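Local coordinates for acyl-CoA hydrolase (Bacillus halodurans, PDB 1VPM), which binds coenzyme A and probably hydrolyses the thioester bond of long-chain fatty acyl-CoA, at residues A85-G90 with G114-T119. Numbering follows the deposited sequence.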
loop_
_atom_site.group_PDB
_atom_site.type_symbol
_atom_site.label_atom_id
_atom_site.label_comp_id
_atom_site.label_asym_id
_atom_site.label_seq_id
_atom_site.Cartn_x
_atom_site.Cartn_y
_atom_site.Cartn_z
ATOM N N ALA A 85 -4.843 -3.411 -18.399
ATOM C CA ALA A 85 -3.954 -2.318 -18.075
ATOM C C ALA A 85 -4.732 -1.049 -18.358
ATOM O O ALA A 85 -5.510 -0.948 -19.342
ATOM C CB ALA A 85 -2.753 -2.334 -18.909
ATOM N N LEU A 86 -4.493 -0.064 -17.524
ATOM C CA LEU A 86 -5.002 1.261 -17.739
ATOM C C LEU A 86 -3.905 2.136 -18.262
ATOM O O LEU A 86 -2.831 2.176 -17.686
ATOM C CB LEU A 86 -5.496 1.879 -16.448
ATOM C CG LEU A 86 -6.823 1.548 -15.817
ATOM C CD1 LEU A 86 -6.967 2.463 -14.562
ATOM C CD2 LEU A 86 -7.970 1.845 -16.774
ATOM N N GLU A 87 -4.210 2.884 -19.314
ATOM C CA GLU A 87 -3.290 3.791 -19.979
ATOM C C GLU A 87 -3.839 5.227 -19.788
ATOM O O GLU A 87 -4.935 5.484 -20.190
ATOM C CB GLU A 87 -3.260 3.487 -21.464
ATOM C CG GLU A 87 -3.007 1.998 -21.793
ATOM C CD GLU A 87 -3.159 1.667 -23.315
ATOM O OE1 GLU A 87 -3.759 2.497 -24.083
ATOM O OE2 GLU A 87 -2.663 0.571 -23.704
ATOM N N LEU A 88 -3.007 6.099 -19.272
ATOM C CA LEU A 88 -3.382 7.467 -19.051
ATOM C C LEU A 88 -2.429 8.402 -19.794
ATOM O O LEU A 88 -1.199 8.110 -19.852
ATOM C CB LEU A 88 -3.344 7.796 -17.551
ATOM C CG LEU A 88 -4.301 7.029 -16.598
ATOM C CD1 LEU A 88 -3.517 5.910 -15.900
ATOM C CD2 LEU A 88 -4.877 7.966 -15.592
ATOM N N GLU A 89 -2.997 9.512 -20.276
ATOM C CA GLU A 89 -2.197 10.554 -20.920
ATOM C C GLU A 89 -2.724 11.906 -20.519
ATOM O O GLU A 89 -3.917 12.123 -20.588
ATOM C CB GLU A 89 -2.252 10.404 -22.444
ATOM C CG GLU A 89 -1.406 11.433 -23.188
ATOM C CD GLU A 89 -1.563 11.377 -24.694
ATOM O OE1 GLU A 89 -2.415 10.647 -25.239
ATOM O OE2 GLU A 89 -0.791 12.069 -25.363
ATOM N N GLY A 90 -1.835 12.787 -20.131
ATOM C CA GLY A 90 -2.187 14.108 -19.691
ATOM C C GLY A 90 -1.335 15.157 -20.398
ATOM O O GLY A 90 -0.167 14.877 -20.741
ATOM N N GLY A 114 -6.262 -7.549 -26.602
ATOM C CA GLY A 114 -5.552 -6.384 -27.067
ATOM C C GLY A 114 -6.425 -5.199 -27.405
ATOM O O GLY A 114 -5.912 -4.184 -27.830
ATOM N N GLU A 115 -7.730 -5.317 -27.165
ATOM C CA GLU A 115 -8.670 -4.238 -27.440
ATOM C C GLU A 115 -8.454 -3.003 -26.526
ATOM O O GLU A 115 -8.339 -3.192 -25.322
ATOM C CB GLU A 115 -10.116 -4.743 -27.274
ATOM C CG GLU A 115 -11.213 -3.679 -27.744
ATOM C CD GLU A 115 -12.725 -4.086 -27.457
ATOM O OE1 GLU A 115 -13.007 -5.069 -26.706
ATOM O OE2 GLU A 115 -13.643 -3.393 -28.006
ATOM N N ARG A 116 -8.352 -1.802 -27.110
ATOM C CA ARG A 116 -8.280 -0.559 -26.348
ATOM C C ARG A 116 -9.634 0.127 -26.360
ATOM O O ARG A 116 -10.245 0.328 -27.428
ATOM C CB ARG A 116 -7.236 0.413 -26.905
ATOM C CG ARG A 116 -5.901 0.317 -26.358
ATOM C CD ARG A 116 -4.991 1.255 -27.097
ATOM N NE ARG A 116 -4.828 2.605 -26.544
ATOM C CZ ARG A 116 -5.359 3.725 -27.021
ATOM N NH1 ARG A 116 -6.175 3.725 -28.073
ATOM N NH2 ARG A 116 -5.064 4.878 -26.438
ATOM N N THR A 117 -10.099 0.527 -25.181
ATOM C CA THR A 117 -11.375 1.153 -25.034
ATOM C C THR A 117 -11.193 2.442 -24.225
ATOM O O THR A 117 -10.479 2.442 -23.220
ATOM C CB THR A 117 -12.314 0.168 -24.322
ATOM O OG1 THR A 117 -12.346 -1.070 -25.066
ATOM C CG2 THR A 117 -13.673 0.703 -24.207
ATOM N N LEU A 118 -11.804 3.524 -24.712
ATOM C CA LEU A 118 -11.814 4.776 -23.952
ATOM C C LEU A 118 -12.657 4.632 -22.670
ATOM O O LEU A 118 -13.831 4.220 -22.707
ATOM C CB LEU A 118 -12.322 5.908 -24.806
ATOM C CG LEU A 118 -12.280 7.289 -24.170
ATOM C CD1 LEU A 118 -10.947 7.827 -24.012
ATOM C CD2 LEU A 118 -13.111 8.253 -25.053
ATOM N N THR A 119 -11.993 4.861 -21.513
ATOM C CA THR A 119 -12.604 4.700 -20.207
ATOM C C THR A 119 -13.236 6.017 -19.782
ATOM O O THR A 119 -14.395 6.095 -19.413
ATOM C CB THR A 119 -11.533 4.405 -19.156
ATOM O OG1 THR A 119 -10.747 3.302 -19.583
ATOM C CG2 THR A 119 -12.181 4.076 -17.819
#
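Glu87 and Arg116 form a salt bridge between two strands that are not direct neighbours in the sheet, their CA atoms 9.2 Å apart. From its CB, which is directed at the 114-119 segment, Glu87 places CG anti to the carbonyl carbon, and the extended chain beyond CG carries the carboxylate to Arg116 NE. Its CD comes within 3.8 Å of Arg116 NE, and beyond it the two oxygens divide their work. OE1 accepts a hydrogen bond from Arg116 NE at 2.7 Å through its syn lone pair. The bond is fairly straight, with an N-H...O angle of 159°. The same OE1 also lies 3.5 Å from Arg116 CD. OE2 turns to Asn109 ND2 on the intervening strand, a second hydrogen bond that fixes the rotation of the carboxylate.

Arg116 arrives at about a right angle to the glutamate chain, and a bend at chi3 (92°) presents the NE edge of the guanidinium to OE1, which sits close to the plane of that group. The carboxylate is turned 32° from this plane, and NH2 stays 3.6 Å from OE1.

Within the antiparallel sheet of the HotDog fold, strand 99-109 separates strands 85-95 and 116-129, and the bridge spans it on the side where Arg116 also touches His107. Were an alanine here instead of Glu87, the Arg116 guanidinium would probably lose its carboxylate mate and be freer to swing, and Asn109 ND2 would lose this acceptor.

Leu86 and Thr119 meet more loosely, Leu86 CD2 lying 4.2 Å from Thr119 OG1. Leu86 packs on Val46 and Tyr49 of helix 43-62, while Thr119 touches a bound coenzyme A.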